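Local coordinates for uricase (Bacillus fastidiosus, PDB 4R8X), which catalyses the oxidation of urate by molecular oxygen, the first step in its breakdown to (S)-allantoin, at residues D[207-212]-D[261-266]; D[226-231]-D[253-258]; D[145-150]-D[159-164]; D[23-28]-D[220-225]. One frame throughout, in Å; residues are numbered along the deposited sequence.

Along the chain, segment 23-28 of interaction 4 comes first, then the hairpin of interaction 3, then strand 198-208 with the first half of interaction 1, the other half of interaction 4, the helix pair of interaction 2, and last 261-266. Interactions 1 and 3 share the large antiparallel sheet, with centres about 11 Å apart. Interaction 2 packs on that sheet, its centre about 13 Å from that of interaction 1. Interaction 4, about 11 Å from interaction 2 between centres, ties a loop near the N-terminus to the approach to helix 225-238. Together the contacts join the sheet, its helix pair and this loop, away from the predicted urate-binding residues.

Interaction 1: D[207-212]-D[261-266]; sequences AYENQD and QLTEVN
Tyr208 and Leu262 pack side by side where strands 198-208 and 262-271 run antiparallel in the sheet of the tunnelling (T-) fold of uricase; helices 225-238 and 244-258 come between these strands in the chain. This is the tight part. Leu262 CD2 stands over the middle of the Tyr208 ring, 4.0 Å from its centroid and only 12° off the ring normal, a CH-pi contact. The first torsion of Leu262 (-60°), with CG anti to the carbonyl carbon, sets this methyl over the ring, and the two side chains point the same way. Leucine suits this spot because one methyl can lie over the ring face while the residue also packs on Ile255 and Leu256 of helix 244-258. Tyrosine adds a polar tip to a buried ring, and its OH is bound by the backbone N of Val223. Beside the pair, Thr263 N donates to Ala207 O at 2.9 Å.

Toward the solvent the strands end and the packing thins. Thr263 CG2 rests against Glu209 CB at 3.6 Å, while the extended Glu209 chain carries its carboxylate onward from there. The backbone still holds this end: Glu209 N reaches Gln261 O at 2.9 Å in a nearly straight bond, 169° at the hydrogen. A water bridges here as well: it accepts from Asn210 N at 2.8 Å and lies 2.8 Å from that same Gln261 O.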
loop_
_atom_site.group_PDB
_atom_site.type_symbol
_atom_site.label_atom_id
_atom_site.label_comp_id
_atom_site.label_asym_id
_atom_site.label_seq_id
_atom_site.Cartn_x
_atom_site.Cartn_y
_atom_site.Cartn_z
ATOM N N ALA D 207 -12.654 12.133 -24.667
ATOM C CA ALA D 207 -12.877 13.571 -24.792
ATOM C C ALA D 207 -14.123 13.806 -25.621
ATOM O O ALA D 207 -14.386 13.068 -26.554
ATOM C CB ALA D 207 -11.685 14.266 -25.452
ATOM N N TYR D 208 -14.868 14.848 -25.269
ATOM C CA TYR D 208 -16.088 15.228 -25.973
ATOM C C TYR D 208 -15.822 16.294 -27.032
ATOM O O TYR D 208 -15.051 17.231 -26.803
ATOM C CB TYR D 208 -17.085 15.822 -24.984
ATOM C CG TYR D 208 -17.737 14.855 -24.015
ATOM C CD1 TYR D 208 -17.109 14.485 -22.828
ATOM C CD2 TYR D 208 -19.003 14.350 -24.266
ATOM C CE1 TYR D 208 -17.731 13.615 -21.928
ATOM C CE2 TYR D 208 -19.633 13.497 -23.384
ATOM C CZ TYR D 208 -18.990 13.122 -22.218
ATOM O OH TYR D 208 -19.613 12.274 -21.328
ATOM N N GLU D 209 -16.478 16.156 -28.180
ATOM C CA GLU D 209 -16.478 17.222 -29.185
ATOM C C GLU D 209 -17.124 18.479 -28.612
ATOM O O GLU D 209 -16.619 19.587 -28.799
ATOM C CB GLU D 209 -17.220 16.775 -30.448
ATOM C CG GLU D 209 -17.194 17.791 -31.593
ATOM C CD GLU D 209 -18.015 17.347 -32.786
ATOM O OE1 GLU D 209 -18.595 16.242 -32.740
ATOM O OE2 GLU D 209 -18.079 18.107 -33.773
ATOM N N ASN D 210 -18.235 18.290 -27.908
ATOM C CA ASN D 210 -18.963 19.384 -27.284
ATOM C C ASN D 210 -18.897 19.197 -25.782
ATOM O O ASN D 210 -19.628 18.382 -25.221
ATOM C CB ASN D 210 -20.418 19.409 -27.765
ATOM C CG ASN D 210 -21.166 20.643 -27.299
ATOM O OD1 ASN D 210 -20.826 21.766 -27.676
ATOM N ND2 ASN D 210 -22.198 20.440 -26.487
ATOM N N GLN D 211 -18.000 19.941 -25.145
ATOM C CA GLN D 211 -17.652 19.720 -23.747
ATOM C C GLN D 211 -18.831 19.847 -22.797
ATOM O O GLN D 211 -18.860 19.187 -21.766
ATOM C CB GLN D 211 -16.505 20.645 -23.330
ATOM C CG GLN D 211 -15.172 20.281 -23.978
ATOM C CD GLN D 211 -14.063 21.266 -23.668
ATOM O OE1 GLN D 211 -14.308 22.454 -23.449
ATOM N NE2 GLN D 211 -12.828 20.775 -23.653
ATOM N N ASP D 212 -19.812 20.673 -23.127
ATOM C CA ASP D 212 -21.001 20.787 -22.292
ATOM C C ASP D 212 -21.776 19.474 -22.165
ATOM O O ASP D 212 -22.546 19.303 -21.218
ATOM C CB ASP D 212 -21.925 21.900 -22.798
ATOM C CG ASP D 212 -21.361 23.283 -22.546
ATOM O OD1 ASP D 212 -20.357 23.407 -21.810
ATOM O OD2 ASP D 212 -21.940 24.254 -23.078
ATOM N N GLN D 261 -20.319 11.477 -30.376
ATOM C CA GLN D 261 -20.027 12.795 -29.830
ATOM C C GLN D 261 -18.654 12.861 -29.143
ATOM O O GLN D 261 -18.238 13.922 -28.677
ATOM C CB GLN D 261 -21.158 13.277 -28.902
ATOM C CG GLN D 261 -21.168 12.667 -27.493
ATOM C CD GLN D 261 -21.891 11.334 -27.419
ATOM O OE1 GLN D 261 -21.901 10.559 -28.375
ATOM N NE2 GLN D 261 -22.492 11.055 -26.268
ATOM N N LEU D 262 -17.960 11.725 -29.084
ATOM C CA LEU D 262 -16.586 11.691 -28.573
ATOM C C LEU D 262 -15.582 11.893 -29.709
ATOM O O LEU D 262 -15.769 11.358 -30.799
ATOM C CB LEU D 262 -16.292 10.357 -27.876
ATOM C CG LEU D 262 -17.157 9.977 -26.678
ATOM C CD1 LEU D 262 -16.671 8.666 -26.070
ATOM C CD2 LEU D 262 -17.144 11.102 -25.648
ATOM N N THR D 263 -14.524 12.664 -29.458
ATOM C CA THR D 263 -13.492 12.874 -30.471
ATOM C C THR D 263 -12.370 11.859 -30.364
ATOM O O THR D 263 -11.726 11.532 -31.359
ATOM C CB THR D 263 -12.857 14.265 -30.376
ATOM O OG1 THR D 263 -12.299 14.449 -29.069
ATOM C CG2 THR D 263 -13.880 15.342 -30.662
ATOM N N GLU D 264 -12.131 11.362 -29.153
ATOM C CA GLU D 264 -11.057 10.408 -28.947
ATOM C C GLU D 264 -11.258 9.573 -27.700
ATOM O O GLU D 264 -11.936 9.981 -26.753
ATOM C CB GLU D 264 -9.696 11.115 -28.877
ATOM C CG GLU D 264 -9.419 11.820 -27.554
ATOM C CD GLU D 264 -7.934 12.069 -27.301
ATOM O OE1 GLU D 264 -7.394 11.538 -26.305
ATOM O OE2 GLU D 264 -7.304 12.805 -28.088
ATOM N N VAL D 265 -10.651 8.394 -27.721
ATOM C CA VAL D 265 -10.566 7.524 -26.558
ATOM C C VAL D 265 -9.096 7.202 -26.336
ATOM O O VAL D 265 -8.381 6.872 -27.271
ATOM C CB VAL D 265 -11.349 6.218 -26.791
ATOM C CG1 VAL D 265 -11.211 5.306 -25.586
ATOM C CG2 VAL D 265 -12.819 6.527 -27.054
ATOM N N ASN D 266 -8.640 7.283 -25.091
ATOM C CA ASN D 266 -7.236 7.020 -24.801
ATOM C C ASN D 266 -7.093 5.883 -23.797
ATOM O O ASN D 266 -8.008 5.613 -23.006
ATOM C CB ASN D 266 -6.511 8.283 -24.324
ATOM C CG ASN D 266 -7.273 9.019 -23.248
ATOM O OD1 ASN D 266 -7.352 8.559 -22.113
ATOM N ND2 ASN D 266 -7.838 10.173 -23.598
HETATM O O HOH W 1 -19.617 15.925 -27.360
#

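Interaction 2: D[226-231]-D[253-258]; sequences EQVRDI and LTILDR
Helices 226-231 and 253-258 pass with their axes 10.1 Å apart and their directions at 133°, steeply inclined and nearer antiparallel than parallel, and come nearest in backbone at Val228 and Ile255, whose CA atoms are 6.7 Å apart. No hydrogen bond joins them; the contact is made by the beta-branched side chains of Val228, Ile231, Thr254 and Ile255, which fill a helix interface well because their bulk sits close to the backbone, and by the stem of Arg258.

Ile231 is the central piece. With CG2 anti to its backbone N and CG1 anti to the carbonyl carbon (chi1 -68°), it sends both branches to Ile255 CG1, CG2 at 3.8 Å and CD1 at 4.1 Å. CG2 also lies 3.6 Å from Thr254 CG2, the two side chains running antiparallel alongside each other, and CD1 meets Arg258 CG at 4.0 Å. Thr254 turns its methyl to Ile231 while its hydroxyl binds His250 O in its own helix. Ile255 meets the other helix a second time, its CD1 tip against Val228 CG1 at 3.6 Å, the two side chains nearly perpendicular.

Arg258 offers only its aliphatic stem to Ile231. The chain bends at chi2 (-54°), and its guanidinium group goes on to a salt bridge with Glu30 and a hydrogen bond to Leu322 O at the C-terminus, a region reported as crucial for thermostability under physiological conditions. On the sheet side, Val228 rests on Ile204 and Trp206 and Ile255 on Leu262 and Val265, so the two helices lie together on one face of an antiparallel sheet, the arrangement typical of the T-fold.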
loop_
_atom_site.group_PDB
_atom_site.type_symbol
_atom_site.label_atom_id
_atom_site.label_comp_id
_atom_site.label_asym_id
_atom_site.label_seq_id
_atom_site.Cartn_x
_atom_site.Cartn_y
_atom_site.Cartn_z
ATOM N N GLU D 226 -19.321 3.723 -16.746
ATOM C CA GLU D 226 -19.776 2.346 -16.613
ATOM C C GLU D 226 -20.124 1.728 -17.959
ATOM O O GLU D 226 -19.925 0.525 -18.170
ATOM C CB GLU D 226 -20.981 2.278 -15.675
ATOM C CG GLU D 226 -20.630 2.510 -14.210
ATOM C CD GLU D 226 -20.619 3.978 -13.792
ATOM O OE1 GLU D 226 -20.509 4.227 -12.577
ATOM O OE2 GLU D 226 -20.722 4.874 -14.653
ATOM N N GLN D 227 -20.650 2.544 -18.864
ATOM C CA GLN D 227 -20.947 2.067 -20.215
ATOM C C GLN D 227 -19.665 1.726 -20.960
ATOM O O GLN D 227 -19.584 0.716 -21.665
ATOM C CB GLN D 227 -21.728 3.111 -21.001
ATOM C CG GLN D 227 -23.086 3.408 -20.438
ATOM C CD GLN D 227 -23.815 4.455 -21.250
ATOM O OE1 GLN D 227 -23.470 5.638 -21.213
ATOM N NE2 GLN D 227 -24.823 4.026 -21.992
ATOM N N VAL D 228 -18.659 2.569 -20.781
ATOM C CA VAL D 228 -17.363 2.367 -21.409
ATOM C C VAL D 228 -16.706 1.100 -20.865
ATOM O O VAL D 228 -16.154 0.306 -21.629
ATOM C CB VAL D 228 -16.469 3.603 -21.206
ATOM C CG1 VAL D 228 -15.056 3.328 -21.668
ATOM C CG2 VAL D 228 -17.039 4.810 -21.983
ATOM N N ARG D 229 -16.785 0.907 -19.549
ATOM C CA ARG D 229 -16.289 -0.311 -18.907
ATOM C C ARG D 229 -16.974 -1.542 -19.509
ATOM O O ARG D 229 -16.324 -2.544 -19.820
ATOM C CB ARG D 229 -16.527 -0.217 -17.395
ATOM C CG ARG D 229 -16.001 -1.373 -16.552
ATOM C CD ARG D 229 -17.055 -2.460 -16.351
ATOM N NE ARG D 229 -18.361 -1.910 -15.998
ATOM C CZ ARG D 229 -18.693 -1.478 -14.786
ATOM N NH1 ARG D 229 -17.815 -1.528 -13.794
ATOM N NH2 ARG D 229 -19.907 -0.994 -14.563
ATOM N N ASP D 230 -18.291 -1.471 -19.673
ATOM C CA ASP D 230 -19.043 -2.575 -20.263
ATOM C C ASP D 230 -18.662 -2.832 -21.723
ATOM O O ASP D 230 -18.626 -3.987 -22.153
ATOM C CB ASP D 230 -20.547 -2.348 -20.137
ATOM C CG ASP D 230 -21.038 -2.451 -18.706
ATOM O OD1 ASP D 230 -20.294 -2.981 -17.845
ATOM O OD2 ASP D 230 -22.171 -1.995 -18.449
ATOM N N ILE D 231 -18.382 -1.776 -22.489
ATOM C CA ILE D 231 -17.901 -1.967 -23.857
ATOM C C ILE D 231 -16.552 -2.690 -23.838
ATOM O O ILE D 231 -16.347 -3.666 -24.555
ATOM C CB ILE D 231 -17.787 -0.644 -24.625
ATOM C CG1 ILE D 231 -19.174 -0.063 -24.884
ATOM C CG2 ILE D 231 -17.054 -0.850 -25.954
ATOM C CD1 ILE D 231 -19.122 1.341 -25.441
ATOM N N LEU D 253 -12.296 1.769 -31.029
ATOM C CA LEU D 253 -13.192 1.898 -32.183
ATOM C C LEU D 253 -14.646 1.720 -31.769
ATOM O O LEU D 253 -15.526 2.446 -32.232
ATOM C CB LEU D 253 -12.845 0.859 -33.261
ATOM C CG LEU D 253 -11.508 0.998 -33.991
ATOM C CD1 LEU D 253 -11.281 -0.221 -34.883
ATOM C CD2 LEU D 253 -11.433 2.288 -34.804
ATOM N N THR D 254 -14.896 0.726 -30.924
ATOM C CA THR D 254 -16.257 0.402 -30.501
ATOM C C THR D 254 -16.859 1.534 -29.678
ATOM O O THR D 254 -18.021 1.890 -29.865
ATOM C CB THR D 254 -16.314 -0.928 -29.717
ATOM O OG1 THR D 254 -15.682 -1.959 -30.487
ATOM C CG2 THR D 254 -17.754 -1.331 -29.465
ATOM N N ILE D 255 -16.066 2.104 -28.774
ATOM C CA ILE D 255 -16.541 3.228 -27.966
ATOM C C ILE D 255 -16.888 4.423 -28.866
ATOM O O ILE D 255 -17.952 5.027 -28.736
ATOM C CB ILE D 255 -15.501 3.644 -26.889
ATOM C CG1 ILE D 255 -15.263 2.519 -25.869
ATOM C CG2 ILE D 255 -15.947 4.911 -26.192
ATOM C CD1 ILE D 255 -13.981 2.677 -25.077
ATOM N N LEU D 256 -15.988 4.752 -29.786
ATOM C CA LEU D 256 -16.229 5.825 -30.747
ATOM C C LEU D 256 -17.475 5.578 -31.611
ATOM O O LEU D 256 -18.212 6.514 -31.948
ATOM C CB LEU D 256 -14.988 6.017 -31.612
ATOM C CG LEU D 256 -13.767 6.536 -30.845
ATOM C CD1 LEU D 256 -12.484 6.456 -31.666
ATOM C CD2 LEU D 256 -13.990 7.961 -30.345
ATOM N N ASP D 257 -17.704 4.318 -31.972
ATOM C CA ASP D 257 -18.873 3.916 -32.754
ATOM C C ASP D 257 -20.173 4.160 -31.988
ATOM O O ASP D 257 -21.138 4.717 -32.525
ATOM C CB ASP D 257 -18.748 2.436 -33.129
ATOM C CG ASP D 257 -19.480 2.080 -34.412
ATOM O OD1 ASP D 257 -20.147 2.951 -35.019
ATOM O OD2 ASP D 257 -19.372 0.905 -34.826
ATOM N N ARG D 258 -20.196 3.737 -30.726
ATOM C CA ARG D 258 -21.378 3.902 -29.893
ATOM C C ARG D 258 -21.625 5.354 -29.509
ATOM O O ARG D 258 -22.774 5.764 -29.316
ATOM C CB ARG D 258 -21.262 3.070 -28.621
ATOM C CG ARG D 258 -21.213 1.589 -28.862
ATOM C CD ARG D 258 -22.396 1.113 -29.691
ATOM N NE ARG D 258 -22.311 -0.326 -29.898
ATOM C CZ ARG D 258 -22.608 -0.954 -31.028
ATOM N NH1 ARG D 258 -23.026 -0.274 -32.085
ATOM N NH2 ARG D 258 -22.485 -2.270 -31.100
#

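Interaction 3: D[145-150]-D[159-164]; sequences TATVEV and VVEQAS
Glu149 lies across from both Val160 and Glu161, which makes a classic beta bulge in the hairpin of strands 143-153 and 156-173, part of the large antiparallel sheet. At the bulge Glu149 O serves two donors: Val160 N at 2.8 Å and, weakly, Glu161 N at 3.4 Å. Beyond it the pairing is regular, with Glu149 N bound to Glu161 O and Thr147 exchanging a pair of backbone bonds with Ala163.

The Glu149 side chain leaves the strand with CG anti to its backbone N (chi1 -176°) and runs out extended. Its CB stands 4.0 Å from Val160 CG2, its CG touches the same methyl more closely, at 3.7 Å, and CD is still 4.2 Å away; this one methyl of the valine lies against the stem, the two side chains crossing at a slant. At the tip OE2 pairs with Lys50 and OE1 with Arg110.

The other face meets helix 88-102 mainly with valines and Ala146, and Ser164 OG binds Glu89 there. Val150 and Val159 have their CG2 atoms 4.2 Å apart, and beta-branched residues favour such extended backbone. Val150 packs on Cys96 and Leu100, and Ala146, small enough to admit the helix, touches Leu88. Back at the acidic end, Arg110 NH1 also pairs with Glu161, and one cation thus spans two carboxylates that would otherwise probably repel, Glu149 OE1 and Glu161 OE1 standing 4.6 Å apart.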
loop_
_atom_site.group_PDB
_atom_site.type_symbol
_atom_site.label_atom_id
_atom_site.label_comp_id
_atom_site.label_asym_id
_atom_site.label_seq_id
_atom_site.Cartn_x
_atom_site.Cartn_y
_atom_site.Cartn_z
ATOM N N THR D 145 -13.230 8.676 -13.100
ATOM C CA THR D 145 -12.339 9.813 -12.935
ATOM C C THR D 145 -12.811 11.000 -13.784
ATOM O O THR D 145 -13.534 10.828 -14.769
ATOM C CB THR D 145 -10.884 9.457 -13.333
ATOM O OG1 THR D 145 -10.849 9.063 -14.712
ATOM C CG2 THR D 145 -10.353 8.311 -12.461
ATOM N N ALA D 146 -12.408 12.203 -13.379
ATOM C CA ALA D 146 -12.632 13.403 -14.188
ATOM C C ALA D 146 -11.679 14.511 -13.779
ATOM O O ALA D 146 -11.227 14.558 -12.638
ATOM C CB ALA D 146 -14.085 13.868 -14.076
ATOM N N THR D 147 -11.380 15.396 -14.728
ATOM C CA THR D 147 -10.639 16.621 -14.463
ATOM C C THR D 147 -11.314 17.740 -15.218
ATOM O O THR D 147 -11.715 17.565 -16.366
ATOM C CB THR D 147 -9.179 16.527 -14.962
ATOM O OG1 THR D 147 -8.472 15.549 -14.198
ATOM C CG2 THR D 147 -8.453 17.847 -14.811
ATOM N N VAL D 148 -11.471 18.881 -14.558
ATOM C CA VAL D 148 -11.877 20.089 -15.263
ATOM C C VAL D 148 -11.001 21.242 -14.824
ATOM O O VAL D 148 -10.796 21.455 -13.638
ATOM C CB VAL D 148 -13.359 20.445 -15.009
ATOM C CG1 VAL D 148 -13.724 21.721 -15.782
ATOM C CG2 VAL D 148 -14.265 19.309 -15.439
ATOM N N GLU D 149 -10.450 21.980 -15.787
ATOM C CA GLU D 149 -9.738 23.201 -15.464
ATOM C C GLU D 149 -10.381 24.344 -16.240
ATOM O O GLU D 149 -10.610 24.239 -17.450
ATOM C CB GLU D 149 -8.239 23.098 -15.776
ATOM C CG GLU D 149 -7.449 24.333 -15.345
ATOM C CD GLU D 149 -5.937 24.157 -15.376
ATOM O OE1 GLU D 149 -5.452 23.022 -15.486
ATOM O OE2 GLU D 149 -5.223 25.166 -15.278
ATOM N N VAL D 150 -10.702 25.414 -15.521
ATOM C CA VAL D 150 -11.329 26.581 -16.116
ATOM C C VAL D 150 -10.393 27.772 -15.939
ATOM O O VAL D 150 -9.827 27.966 -14.864
ATOM C CB VAL D 150 -12.699 26.859 -15.471
ATOM C CG1 VAL D 150 -13.325 28.133 -16.071
ATOM C CG2 VAL D 150 -13.631 25.687 -15.700
ATOM N N VAL D 159 -13.297 26.489 -20.431
ATOM C CA VAL D 159 -12.697 25.218 -20.039
ATOM C C VAL D 159 -11.424 25.009 -20.841
ATOM O O VAL D 159 -11.458 25.012 -22.073
ATOM C CB VAL D 159 -13.661 24.064 -20.307
ATOM C CG1 VAL D 159 -12.969 22.721 -20.075
ATOM C CG2 VAL D 159 -14.890 24.213 -19.427
ATOM N N VAL D 160 -10.296 24.888 -20.153
ATOM C CA VAL D 160 -9.025 24.691 -20.845
ATOM C C VAL D 160 -8.556 23.245 -20.786
ATOM O O VAL D 160 -7.686 22.843 -21.548
ATOM C CB VAL D 160 -7.926 25.668 -20.356
ATOM C CG1 VAL D 160 -8.281 27.112 -20.739
ATOM C CG2 VAL D 160 -7.712 25.534 -18.869
ATOM N N GLU D 161 -9.139 22.455 -19.886
ATOM C CA GLU D 161 -8.961 21.006 -19.930
ATOM C C GLU D 161 -10.208 20.312 -19.406
ATOM O O GLU D 161 -10.751 20.713 -18.388
ATOM C CB GLU D 161 -7.743 20.543 -19.126
ATOM C CG GLU D 161 -7.624 19.007 -19.112
ATOM C CD GLU D 161 -6.323 18.482 -18.534
ATOM O OE1 GLU D 161 -5.455 19.293 -18.147
ATOM O OE2 GLU D 161 -6.167 17.240 -18.482
ATOM N N GLN D 162 -10.655 19.280 -20.112
ATOM C CA GLN D 162 -11.721 18.411 -19.632
ATOM C C GLN D 162 -11.303 16.966 -19.872
ATOM O O GLN D 162 -10.922 16.610 -20.983
ATOM C CB GLN D 162 -13.048 18.724 -20.329
ATOM C CG GLN D 162 -14.264 17.991 -19.772
ATOM C CD GLN D 162 -15.503 18.248 -20.606
ATOM O OE1 GLN D 162 -15.562 17.857 -21.767
ATOM N NE2 GLN D 162 -16.492 18.925 -20.026
ATOM N N ALA D 163 -11.340 16.150 -18.819
ATOM C CA ALA D 163 -11.038 14.727 -18.925
ATOM C C ALA D 163 -12.132 13.910 -18.252
ATOM O O ALA D 163 -12.729 14.355 -17.270
ATOM C CB ALA D 163 -9.679 14.415 -18.288
ATOM N N SER D 164 -12.362 12.715 -18.781
ATOM C CA SER D 164 -13.332 11.765 -18.250
ATOM C C SER D 164 -12.690 10.406 -18.371
ATOM O O SER D 164 -12.033 10.115 -19.369
ATOM C CB SER D 164 -14.614 11.746 -19.086
ATOM O OG SER D 164 -15.174 13.034 -19.162
#

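Interaction 4: D[23-28]-D[220-225]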
loop_
_atom_site.group_PDB
_atom_site.type_symbol
_atom_site.label_atom_id
_atom_site.label_comp_id
_atom_site.label_asym_id
_atom_site.label_seq_id
_atom_site.Cartn_x
_atom_site.Cartn_y
_atom_site.Cartn_z
ATOM N N LYS D 23 -30.194 9.844 -15.230
ATOM C CA LYS D 23 -31.154 8.951 -15.882
ATOM C C LYS D 23 -31.214 9.249 -17.368
ATOM O O LYS D 23 -30.984 10.379 -17.770
ATOM C CB LYS D 23 -32.562 9.162 -15.316
ATOM C CG LYS D 23 -32.764 8.730 -13.881
ATOM C CD LYS D 23 -34.223 8.907 -13.487
ATOM C CE LYS D 23 -34.464 8.499 -12.049
ATOM N NZ LYS D 23 -35.869 8.775 -11.645
ATOM N N GLY D 24 -31.546 8.252 -18.181
ATOM C CA GLY D 24 -31.776 8.493 -19.598
ATOM C C GLY D 24 -30.534 8.431 -20.466
ATOM O O GLY D 24 -30.433 9.122 -21.483
ATOM N N LEU D 25 -29.580 7.597 -20.069
ATOM C CA LEU D 25 -28.382 7.394 -20.867
ATOM C C LEU D 25 -28.721 6.671 -22.170
ATOM O O LEU D 25 -29.790 6.074 -22.299
ATOM C CB LEU D 25 -27.341 6.621 -20.059
ATOM C CG LEU D 25 -26.924 7.296 -18.747
ATOM C CD1 LEU D 25 -26.060 6.376 -17.883
ATOM C CD2 LEU D 25 -26.202 8.613 -19.031
ATOM N N LYS D 26 -27.816 6.733 -23.139
ATOM C CA LYS D 26 -28.030 6.081 -24.425
ATOM C C LYS D 26 -27.984 4.566 -24.255
ATOM O O LYS D 26 -27.070 4.034 -23.625
ATOM C CB LYS D 26 -26.960 6.531 -25.421
ATOM C CG LYS D 26 -27.103 5.958 -26.824
ATOM C CD LYS D 26 -25.865 6.266 -27.654
ATOM C CE LYS D 26 -26.181 6.329 -29.135
ATOM N NZ LYS D 26 -26.959 7.554 -29.466
ATOM N N GLN D 27 -28.974 3.872 -24.808
ATOM C CA GLN D 27 -28.964 2.414 -24.798
ATOM C C GLN D 27 -27.966 1.891 -25.826
ATOM O O GLN D 27 -27.954 2.343 -26.972
ATOM C CB GLN D 27 -30.361 1.853 -25.077
ATOM C CG GLN D 27 -31.372 2.160 -23.986
ATOM C CD GLN D 27 -32.549 1.206 -23.993
ATOM O OE1 GLN D 27 -33.048 0.810 -22.939
ATOM N NE2 GLN D 27 -32.996 0.826 -25.184
ATOM N N ILE D 28 -27.116 0.960 -25.401
ATOM C CA ILE D 28 -26.147 0.323 -26.293
ATOM C C ILE D 28 -26.153 -1.187 -26.082
ATOM O O ILE D 28 -26.503 -1.654 -24.993
ATOM C CB ILE D 28 -24.714 0.886 -26.102
ATOM C CG1 ILE D 28 -24.186 0.629 -24.687
ATOM C CG2 ILE D 28 -24.669 2.376 -26.446
ATOM C CD1 ILE D 28 -22.728 0.973 -24.530
ATOM N N ALA D 220 -28.793 11.900 -22.675
ATOM C CA ALA D 220 -28.674 11.114 -23.897
ATOM C C ALA D 220 -27.303 11.320 -24.538
ATOM O O ALA D 220 -26.822 10.460 -25.275
ATOM C CB ALA D 220 -29.769 11.474 -24.869
ATOM N N ASN D 221 -26.687 12.464 -24.255
ATOM C CA ASN D 221 -25.372 12.791 -24.790
ATOM C C ASN D 221 -24.239 12.619 -23.792
ATOM O O ASN D 221 -23.088 12.926 -24.112
ATOM C CB ASN D 221 -25.344 14.225 -25.304
ATOM C CG ASN D 221 -26.343 14.460 -26.400
ATOM O OD1 ASN D 221 -26.682 13.545 -27.151
ATOM N ND2 ASN D 221 -26.829 15.688 -26.498
ATOM N N TYR D 222 -24.564 12.156 -22.582
ATOM C CA TYR D 222 -23.557 11.913 -21.553
ATOM C C TYR D 222 -23.052 10.488 -21.641
ATOM O O TYR D 222 -23.843 9.546 -21.687
ATOM C CB TYR D 222 -24.112 12.158 -20.145
ATOM C CG TYR D 222 -23.043 11.943 -19.086
ATOM C CD1 TYR D 222 -22.043 12.891 -18.901
ATOM C CD2 TYR D 222 -22.998 10.778 -18.310
ATOM C CE1 TYR D 222 -21.045 12.719 -17.970
ATOM C CE2 TYR D 222 -21.992 10.592 -17.368
ATOM C CZ TYR D 222 -21.009 11.565 -17.212
ATOM O OH TYR D 222 -20.015 11.402 -16.279
ATOM N N VAL D 223 -21.733 10.339 -21.652
ATOM C CA VAL D 223 -21.127 9.018 -21.698
ATOM C C VAL D 223 -20.755 8.585 -20.285
ATOM O O VAL D 223 -19.833 9.122 -19.686
ATOM C CB VAL D 223 -19.883 9.002 -22.606
ATOM C CG1 VAL D 223 -19.300 7.595 -22.691
ATOM C CG2 VAL D 223 -20.244 9.508 -23.998
ATOM N N ALA D 224 -21.478 7.608 -19.751
ATOM C CA ALA D 224 -21.171 7.088 -18.423
ATOM C C ALA D 224 -19.969 6.153 -18.491
ATOM O O ALA D 224 -19.900 5.276 -19.365
ATOM C CB ALA D 224 -22.378 6.369 -17.832
ATOM N N ALA D 225 -19.019 6.351 -17.577
ATOM C CA ALA D 225 -17.830 5.495 -17.503
ATOM C C ALA D 225 -18.203 4.020 -17.403
ATOM O O ALA D 225 -17.500 3.165 -17.922
ATOM C CB ALA D 225 -16.923 5.908 -16.331
HETATM O O HOH W 2 -25.013 7.480 -22.714
HETATM O O HOH W 3 -28.042 9.197 -27.479
#
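Leu25 CD2 meets the Tyr222 ring at its edge, in the ring plane, 3.9 Å from CD2 of the tyrosine; the Tyr222 side chain also touches Tyr208 and Thr87. This is a loop-to-loop contact at the entry to helix 225-238, one of the helices that pack on the sheet of this T-fold protein. With CG anti to its backbone N (chi1 -178°), the Tyr222 ring runs the same way as Leu25 and turns its edge to CD2, while its OH goes on to Glu89. The second leucine branch, CD1, presses on Ala224 CB at 3.7 Å. One buried leucine thereby fills the angle between a ring and a methyl, its fork matching two separate surfaces.

Ala224 is the N-cap residue of the helix. Its backbone N is taken by Gln227 OE1, three residues on, which is half of a capping box; the methyl leaves that cap without a side-chain acceptor but lets Leu25 approach closely. On the other segment, just before Leu25, Gly24 adopts a left-handed backbone (phi 87°), where a side chain would strike the preceding carbonyl.

Water joins the polar edges. One molecule accepts from Lys26 N at 2.9 Å and lies 2.6 Å from Tyr222 O. Lys26, exposed, lays its chain along the surface, with CB 3.9 Å from Ala220 O. The chain bends only at its end (chi4 72°), where NZ donates to a second water, 2.8 Å away, which in turn donates to Ala220 O at 2.8 Å.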